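Local coordinates for glutamine amidotransferase domain-containing protein (Streptococcus mutans, PDB 3L7N) that probably acts as a class I glutamine amidotransferase, releasing ammonia from glutamine for transfer to an acceptor that has not been identified, at residues A[3-8]-A[26-31]; A[7-12]-A[32-37]; A[46-51]-A[86-91]. All blocks are in the same frame, centred on the assembly; numbering follows the deposited sequence.

Interaction 1 (A[3-8]-A[26-31])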
# COMPACT_ATOMS: atom_id res chain seq x y z
N ILE A 3 -6.14 15.59 -0.13
CA ILE A 3 -5.52 14.31 -0.01
C ILE A 3 -4.01 14.53 0.04
O ILE A 3 -3.43 15.11 -0.92
CB ILE A 3 -5.84 13.49 -1.24
CG1 ILE A 3 -7.30 13.24 -1.33
CG2 ILE A 3 -5.01 12.16 -1.33
CD1 ILE A 3 -7.62 12.33 -2.46
N HIS A 4 -3.35 14.08 1.14
CA HIS A 4 -1.89 14.23 1.26
C HIS A 4 -1.14 12.89 1.14
O HIS A 4 -1.41 11.96 1.91
CB HIS A 4 -1.51 14.96 2.59
CG HIS A 4 -0.07 15.35 2.66
ND1 HIS A 4 0.91 14.48 3.13
CD2 HIS A 4 0.60 16.45 2.20
CE1 HIS A 4 2.11 15.06 3.00
NE2 HIS A 4 1.95 16.25 2.44
N PHE A 5 -0.18 12.81 0.20
CA PHE A 5 0.62 11.59 -0.03
C PHE A 5 1.94 11.63 0.66
O PHE A 5 2.65 12.67 0.64
CB PHE A 5 0.93 11.44 -1.49
CG PHE A 5 -0.23 10.98 -2.32
CD1 PHE A 5 -0.42 9.61 -2.60
CD2 PHE A 5 -1.12 11.89 -2.84
CE1 PHE A 5 -1.51 9.17 -3.33
CE2 PHE A 5 -2.23 11.44 -3.58
CZ PHE A 5 -2.40 10.07 -3.84
N ILE A 6 2.35 10.50 1.22
CA ILE A 6 3.71 10.37 1.73
C ILE A 6 4.45 9.38 0.85
O ILE A 6 3.98 8.27 0.62
CB ILE A 6 3.72 9.82 3.22
CG1 ILE A 6 2.82 10.63 4.11
CG2 ILE A 6 5.12 9.74 3.76
CD1 ILE A 6 3.35 11.89 4.43
N LEU A 7 5.56 9.80 0.26
CA LEU A 7 6.22 8.97 -0.74
C LEU A 7 7.67 8.71 -0.33
O LEU A 7 8.30 9.57 0.26
CB LEU A 7 6.16 9.63 -2.08
CG LEU A 7 4.81 10.06 -2.66
CD1 LEU A 7 5.07 10.65 -3.97
CD2 LEU A 7 3.87 8.94 -2.78
N HIS A 8 8.15 7.50 -0.55
CA HIS A 8 9.36 7.06 0.11
C HIS A 8 10.43 6.68 -0.92
O HIS A 8 11.53 6.29 -0.55
CB HIS A 8 9.10 5.80 0.99
CG HIS A 8 8.04 5.97 2.03
ND1 HIS A 8 6.80 5.36 1.92
CD2 HIS A 8 8.09 6.49 3.29
CE1 HIS A 8 6.09 5.60 3.02
NE2 HIS A 8 6.85 6.28 3.86
N HIS A 26 -9.81 16.06 -6.64
CA HIS A 26 -9.34 16.35 -5.29
C HIS A 26 -8.07 17.19 -5.27
O HIS A 26 -7.41 17.37 -6.30
CB HIS A 26 -9.15 15.08 -4.53
CG HIS A 26 -10.43 14.36 -4.24
ND1 HIS A 26 -10.67 13.07 -4.65
CD2 HIS A 26 -11.56 14.77 -3.60
CE1 HIS A 26 -11.89 12.72 -4.29
NE2 HIS A 26 -12.45 13.74 -3.65
N ASP A 27 -7.70 17.66 -4.10
CA ASP A 27 -6.64 18.63 -3.96
C ASP A 27 -5.46 17.98 -3.39
O ASP A 27 -5.39 17.82 -2.20
CB ASP A 27 -7.10 19.75 -3.02
CG ASP A 27 -6.06 20.81 -2.84
OD1 ASP A 27 -5.27 21.07 -3.80
OD2 ASP A 27 -5.99 21.36 -1.73
N VAL A 28 -4.51 17.60 -4.25
CA VAL A 28 -3.39 16.70 -3.87
C VAL A 28 -2.15 17.47 -3.30
O VAL A 28 -1.71 18.44 -3.87
CB VAL A 28 -2.95 15.94 -5.06
CG1 VAL A 28 -1.71 15.30 -4.81
CG2 VAL A 28 -3.97 14.96 -5.44
N SER A 29 -1.58 17.01 -2.19
CA SER A 29 -0.21 17.48 -1.80
C SER A 29 0.65 16.28 -1.54
O SER A 29 0.13 15.20 -1.40
CB SER A 29 -0.26 18.39 -0.57
OG SER A 29 -1.23 17.95 0.35
N MET A 30 1.95 16.44 -1.48
CA MET A 30 2.81 15.29 -1.28
C MET A 30 4.00 15.59 -0.39
O MET A 30 4.38 16.72 -0.26
CB MET A 30 3.33 14.85 -2.58
CG MET A 30 2.38 14.21 -3.42
SD MET A 30 2.91 14.47 -5.09
CE MET A 30 2.43 12.97 -5.83
N THR A 31 4.63 14.56 0.14
CA THR A 31 5.85 14.75 0.85
C THR A 31 6.76 13.76 0.29
O THR A 31 6.51 12.57 0.38
CB THR A 31 5.67 14.47 2.40
OG1 THR A 31 4.79 15.45 2.96
CG2 THR A 31 6.99 14.54 3.11

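Interaction 2 (A[7-12]-A[32-37])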
# COMPACT_ATOMS: atom_id res chain seq x y z
N LEU A 7 5.56 9.80 0.26
CA LEU A 7 6.22 8.97 -0.74
C LEU A 7 7.67 8.71 -0.33
O LEU A 7 8.30 9.57 0.26
CB LEU A 7 6.16 9.63 -2.08
CG LEU A 7 4.81 10.06 -2.66
CD1 LEU A 7 5.07 10.65 -3.97
CD2 LEU A 7 3.87 8.94 -2.78
N HIS A 8 8.15 7.50 -0.55
CA HIS A 8 9.36 7.06 0.11
C HIS A 8 10.43 6.68 -0.92
O HIS A 8 11.53 6.29 -0.55
CB HIS A 8 9.10 5.80 0.99
CG HIS A 8 8.04 5.97 2.03
ND1 HIS A 8 6.80 5.36 1.92
CD2 HIS A 8 8.09 6.49 3.29
CE1 HIS A 8 6.09 5.60 3.02
NE2 HIS A 8 6.85 6.28 3.86
N GLU A 9 10.04 6.64 -2.18
CA GLU A 9 10.99 6.54 -3.30
C GLU A 9 10.32 6.73 -4.67
O GLU A 9 9.03 6.69 -4.78
CB GLU A 9 11.81 5.28 -3.24
CG GLU A 9 13.21 5.51 -2.70
CD GLU A 9 14.13 6.20 -3.73
OE1 GLU A 9 13.65 7.12 -4.49
OE2 GLU A 9 15.30 5.79 -3.83
N THR A 10 11.17 7.09 -5.67
CA THR A 10 10.73 7.44 -7.08
C THR A 10 10.02 6.25 -7.69
O THR A 10 8.98 6.41 -8.32
CB THR A 10 11.97 7.86 -7.99
OG1 THR A 10 12.96 6.88 -7.89
CG2 THR A 10 12.62 9.20 -7.51
N PHE A 11 10.46 5.04 -7.32
CA PHE A 11 9.78 3.80 -7.77
C PHE A 11 8.60 3.30 -6.88
O PHE A 11 7.99 2.25 -7.16
CB PHE A 11 10.77 2.69 -7.98
CG PHE A 11 11.70 2.50 -6.85
CD1 PHE A 11 11.40 1.55 -5.81
CD2 PHE A 11 12.92 3.20 -6.80
CE1 PHE A 11 12.31 1.32 -4.71
CE2 PHE A 11 13.87 2.99 -5.72
CZ PHE A 11 13.55 2.04 -4.66
N GLU A 12 8.29 4.01 -5.83
CA GLU A 12 7.12 3.70 -5.07
C GLU A 12 6.06 4.78 -5.32
O GLU A 12 5.73 5.62 -4.39
CB GLU A 12 7.48 3.65 -3.64
CG GLU A 12 8.60 2.77 -3.38
CD GLU A 12 8.19 1.35 -3.32
OE1 GLU A 12 6.95 1.08 -3.46
OE2 GLU A 12 9.09 0.48 -3.04
N LYS A 32 7.82 14.19 -0.31
CA LYS A 32 8.69 13.20 -0.85
C LYS A 32 9.88 12.98 0.10
O LYS A 32 10.89 13.69 0.02
CB LYS A 32 9.13 13.61 -2.23
CG LYS A 32 8.04 13.61 -3.19
CD LYS A 32 8.38 14.40 -4.44
CE LYS A 32 7.16 14.57 -5.33
NZ LYS A 32 7.42 15.42 -6.47
N VAL A 33 9.74 12.05 1.07
CA VAL A 33 10.74 11.95 2.12
C VAL A 33 12.14 11.66 1.61
O VAL A 33 13.10 12.17 2.14
CB VAL A 33 10.36 11.02 3.20
CG1 VAL A 33 9.04 11.40 3.73
CG2 VAL A 33 10.36 9.58 2.72
N TYR A 34 12.23 10.92 0.51
CA TYR A 34 13.52 10.63 -0.11
C TYR A 34 14.22 11.87 -0.62
O TYR A 34 15.43 11.80 -0.97
CB TYR A 34 13.36 9.57 -1.26
CG TYR A 34 12.40 9.97 -2.32
CD1 TYR A 34 12.84 10.56 -3.50
CD2 TYR A 34 11.03 9.77 -2.15
CE1 TYR A 34 11.95 10.97 -4.47
CE2 TYR A 34 10.13 10.17 -3.11
CZ TYR A 34 10.60 10.79 -4.28
OH TYR A 34 9.70 11.21 -5.24
N ARG A 35 13.50 13.01 -0.72
CA ARG A 35 14.10 14.28 -1.18
C ARG A 35 14.39 15.15 0.04
O ARG A 35 14.52 16.41 -0.06
CB ARG A 35 13.15 15.01 -2.14
CG ARG A 35 13.05 14.40 -3.56
CD ARG A 35 12.27 15.34 -4.45
NE ARG A 35 13.07 16.50 -4.80
CZ ARG A 35 13.88 16.59 -5.89
NH1 ARG A 35 13.91 15.60 -6.83
NH2 ARG A 35 14.67 17.65 -6.04
N TYR A 36 14.50 14.48 1.20
CA TYR A 36 14.59 15.14 2.52
C TYR A 36 13.55 16.16 2.73
O TYR A 36 13.79 17.12 3.42
CB TYR A 36 15.97 15.71 2.78
CG TYR A 36 17.04 14.64 2.75
CD1 TYR A 36 17.76 14.29 3.91
CD2 TYR A 36 17.29 13.92 1.60
CE1 TYR A 36 18.72 13.27 3.87
CE2 TYR A 36 18.21 12.90 1.57
CZ TYR A 36 18.92 12.58 2.68
OH TYR A 36 19.90 11.55 2.57
N GLU A 37 12.35 15.94 2.18
CA GLU A 37 11.21 16.81 2.49
C GLU A 37 10.64 16.54 3.84
O GLU A 37 10.65 15.45 4.30
CB GLU A 37 10.15 16.69 1.43
CG GLU A 37 10.52 17.36 0.16
CD GLU A 37 9.52 17.17 -0.92
OE1 GLU A 37 8.36 16.83 -0.65
OE2 GLU A 37 9.88 17.38 -2.07

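Interaction 3 (A[46-51]-A[86-91])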
# COMPACT_ATOMS: atom_id res chain seq x y z
N PHE A 46 -5.00 18.39 5.76
CA PHE A 46 -5.53 17.37 4.91
C PHE A 46 -6.76 16.63 5.50
O PHE A 46 -7.08 16.76 6.68
CB PHE A 46 -4.40 16.39 4.45
CG PHE A 46 -3.76 15.64 5.58
CD1 PHE A 46 -4.43 14.53 6.18
CD2 PHE A 46 -2.51 15.99 6.05
CE1 PHE A 46 -3.88 13.84 7.21
CE2 PHE A 46 -1.91 15.29 7.11
CZ PHE A 46 -2.61 14.21 7.70
N ASP A 47 -7.48 15.93 4.62
CA ASP A 47 -8.67 15.20 4.95
C ASP A 47 -8.37 13.70 4.85
O ASP A 47 -9.02 12.90 5.49
CB ASP A 47 -9.77 15.52 3.94
CG ASP A 47 -10.24 16.98 4.01
OD1 ASP A 47 -10.64 17.45 5.13
OD2 ASP A 47 -10.30 17.63 2.93
N MET A 48 -7.45 13.34 3.96
CA MET A 48 -7.11 11.97 3.79
C MET A 48 -5.60 11.84 3.58
O MET A 48 -4.99 12.71 2.99
CB MET A 48 -7.86 11.41 2.60
CG MET A 48 -7.39 10.08 2.09
SD MET A 48 -8.42 9.53 0.69
CE MET A 48 -7.82 7.87 0.43
N LEU A 49 -5.00 10.75 4.08
CA LEU A 49 -3.56 10.57 4.10
C LEU A 49 -3.31 9.22 3.44
O LEU A 49 -3.89 8.22 3.84
CB LEU A 49 -3.08 10.52 5.55
CG LEU A 49 -1.62 10.29 5.82
CD1 LEU A 49 -0.75 11.40 5.22
CD2 LEU A 49 -1.37 10.18 7.33
N ILE A 50 -2.51 9.18 2.40
CA ILE A 50 -2.24 7.97 1.72
C ILE A 50 -0.77 7.82 1.79
O ILE A 50 -0.06 8.74 1.39
CB ILE A 50 -2.64 8.12 0.24
CG1 ILE A 50 -4.10 8.39 0.14
CG2 ILE A 50 -2.23 6.94 -0.56
CD1 ILE A 50 -4.60 8.52 -1.25
N LEU A 51 -0.28 6.72 2.37
CA LEU A 51 1.17 6.52 2.50
C LEU A 51 1.52 5.36 1.59
O LEU A 51 0.99 4.29 1.76
CB LEU A 51 1.56 6.13 3.97
CG LEU A 51 1.24 7.06 5.16
CD1 LEU A 51 0.05 6.61 5.82
CD2 LEU A 51 2.39 7.15 6.19
N ILE A 86 -9.42 10.05 7.13
CA ILE A 86 -9.31 8.86 6.23
C ILE A 86 -7.86 8.55 6.01
O ILE A 86 -7.12 9.44 5.70
CB ILE A 86 -9.91 9.17 4.89
CG1 ILE A 86 -11.29 9.81 5.09
CG2 ILE A 86 -9.89 7.94 3.98
CD1 ILE A 86 -12.17 9.81 3.90
N ILE A 87 -7.42 7.29 6.24
CA ILE A 87 -6.00 6.92 6.00
C ILE A 87 -5.97 5.72 5.13
O ILE A 87 -6.81 4.91 5.26
CB ILE A 87 -5.30 6.59 7.27
CG1 ILE A 87 -5.54 7.71 8.28
CG2 ILE A 87 -3.80 6.38 7.02
CD1 ILE A 87 -4.91 7.46 9.62
N VAL A 88 -5.04 5.64 4.17
CA VAL A 88 -4.77 4.37 3.43
C VAL A 88 -3.24 4.16 3.37
O VAL A 88 -2.51 5.12 3.11
CB VAL A 88 -5.30 4.43 2.02
CG1 VAL A 88 -4.76 3.19 1.14
CG2 VAL A 88 -6.81 4.55 2.02
N GLY A 89 -2.74 2.91 3.66
CA GLY A 89 -1.27 2.61 3.69
C GLY A 89 -1.02 1.47 2.77
O GLY A 89 -1.75 0.53 2.80
N VAL A 90 -0.01 1.57 1.89
CA VAL A 90 0.29 0.53 0.87
C VAL A 90 1.71 -0.06 1.10
O VAL A 90 2.61 0.67 1.36
CB VAL A 90 0.25 1.15 -0.49
CG1 VAL A 90 0.57 0.17 -1.55
CG2 VAL A 90 -1.07 1.76 -0.73
N CYS A 91 1.85 -1.36 1.04
CA CYS A 91 3.08 -2.04 1.38
C CYS A 91 3.76 -1.40 2.57
O CYS A 91 3.21 -1.46 3.62
CB CYS A 91 3.94 -2.34 0.12
SG CYS A 91 5.67 -2.03 0.08

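Interaction 1 (A[3-8]-A[26-31])
In the first beta-alpha-beta unit, strand 2-7, helix 15-23 and strand 27-32, Ile3 to Leu7 pair in parallel with Asp27 to Thr31, their directions 25° apart. The backbone bonds alternate in the parallel manner, each odd residue of the first strand lending its polar groups to the second. Ile3 N donates to Asp27 O (3.1 Å), and Ile3 O takes the N-H of Ser29 at 2.9 Å. Phe5 is gripped twice, by Ser29 O on its N (2.9 Å) and by Thr31 N on its O (2.8 Å), before Leu7 N closes the pairing on Thr31 O at 2.9 Å.

The side chains sort onto two faces. Ile3, Phe5, Val28 and Met30 share the one that helix 15-23 packs against, with Trp20 and Ala21 over Ile3 and Leu18 over Met30. Here Phe5 CB, set by the backbone pairing, meets Met30 CG at 3.7 Å, and with Phe5 CG anti to its carbonyl carbon (chi1 -75°) the ring brings CD2 within 4.0 Å of Val28 CG1. The connecting helix of this beta-alpha-beta crossover rests on apolar groups drawn from both strands. Met30 bends at its thioether, so that CE crosses to Leu7 CD1 (4.0 Å).

On the other face His4 pairs with Ser29 and Ile6 with Thr31. Ile6 lies alongside Thr31, both pointing the same way, and reaches on to Leu76 of helix 70-82, while the side chains of His4 and Thr31 cross, the ring's placement doubtful, with Pro40 touching both.

Interaction 2 (A[7-12]-A[32-37])
With a chi1 of 57°, Tyr34 holds CG between its backbone N and carbonyl carbon, which swings the phenol ring across to the chain at His8, Glu9 and Thr10. The contact joins two loops at the C-terminal ends of the parallel strands 2-7 and 27-32. Strand pairing makes one last step into them, as Val33 N, at the start of a 3-10 turn, donates to Leu7 O at 3.0 Å.

Beyond this bond the ring of Tyr34 does most of the touching. Glu9 CA sits over one face in a CH-pi contact, 3.9 Å from the ring centroid, and Leu7 O approaches the edge. Glu9 folds back: bent at chi2 (-75°), it brings OE1 to the N-H of Thr10 at 2.7 Å, on the anti side but 34° out of the carboxylate plane. A type I turn from Glu9 to Glu12 continues the loop. In the other loop Lys32 N donates almost straight to Glu37 OE1, from above the carboxylate plane.

His8 lies side by side with Val33, while its imidazole bonds elsewhere, NE2 to Glu73 and ND1 to Gly53 O. Beyond the rim, above the plane on the side of Glu9 CA, Thr10 CG2 stands 3.6 Å from Tyr34 CE1.

Interaction 3 (A[46-51]-A[86-91])
Two neighbouring parallel strands meet here in the buried interior of the sheet, Met48 to Leu51 pairing with Ile86 to Val90, their axes only 6° apart. Leu49 and Leu51 supply the backbone groups on one side. Leu49 N donates to Ile86 O at 3.0 Å and its O accepts Val88 N at 2.8 Å; Leu51 N donates to Val88 O (2.8 Å) and Leu51 O accepts Val90 N (2.9 Å). At the entry to the pair the bond from Ile86 N to Asp47 O is weak, and the carboxylate of Asp47 separately forms a salt bridge with Arg2.

On the face of Met48, Ile50, Ile86 and Val88, Met48 has CG anti to its backbone N (chi1 167°) and runs extended from there. The chain therefore passes obliquely across Ile86, CG to CG2 at 3.8 Å, and lays its terminal CE against Val88 CG2, also at 3.8 Å. Helix 219-233 packs over these groups through Leu229 and Leu232. On the other face Leu51 lies alongside Ile87, CD1 to CG2 at 4.0 Å, beneath helix 70-82.

Strand 86-90 runs into Cys91, the N-cap of helix 92-100, and the Cys91 side chain touches His179. The Gly89, Cys91, Gly93 sequence and this strand-to-helix turn are consistent with the nucleophile elbow of class I glutamine amidotransferases.

How the interactions relate
Interactions 1 and 3 are the same kind of contact at different depths of one sheet. The pair 26-31 with 3-8 includes the outermost strand 27-32 and is partly exposed, whereas 46-51 with 86-91 is buried between helices on both faces. Strands 2-7 and 48-51 are neighbours and join the two, with probable hydrogen bonds from His4 N to Met48 O and Ile6 N to Ile50 O. Interaction 2 prolongs interaction 1 from the shared residues Leu7 and His8, but regular pairing gives way there to an aromatic ring on loop backbone and local carboxylate bonds. It does not touch interaction 3, where aliphatic packing accompanies regular backbone pairing.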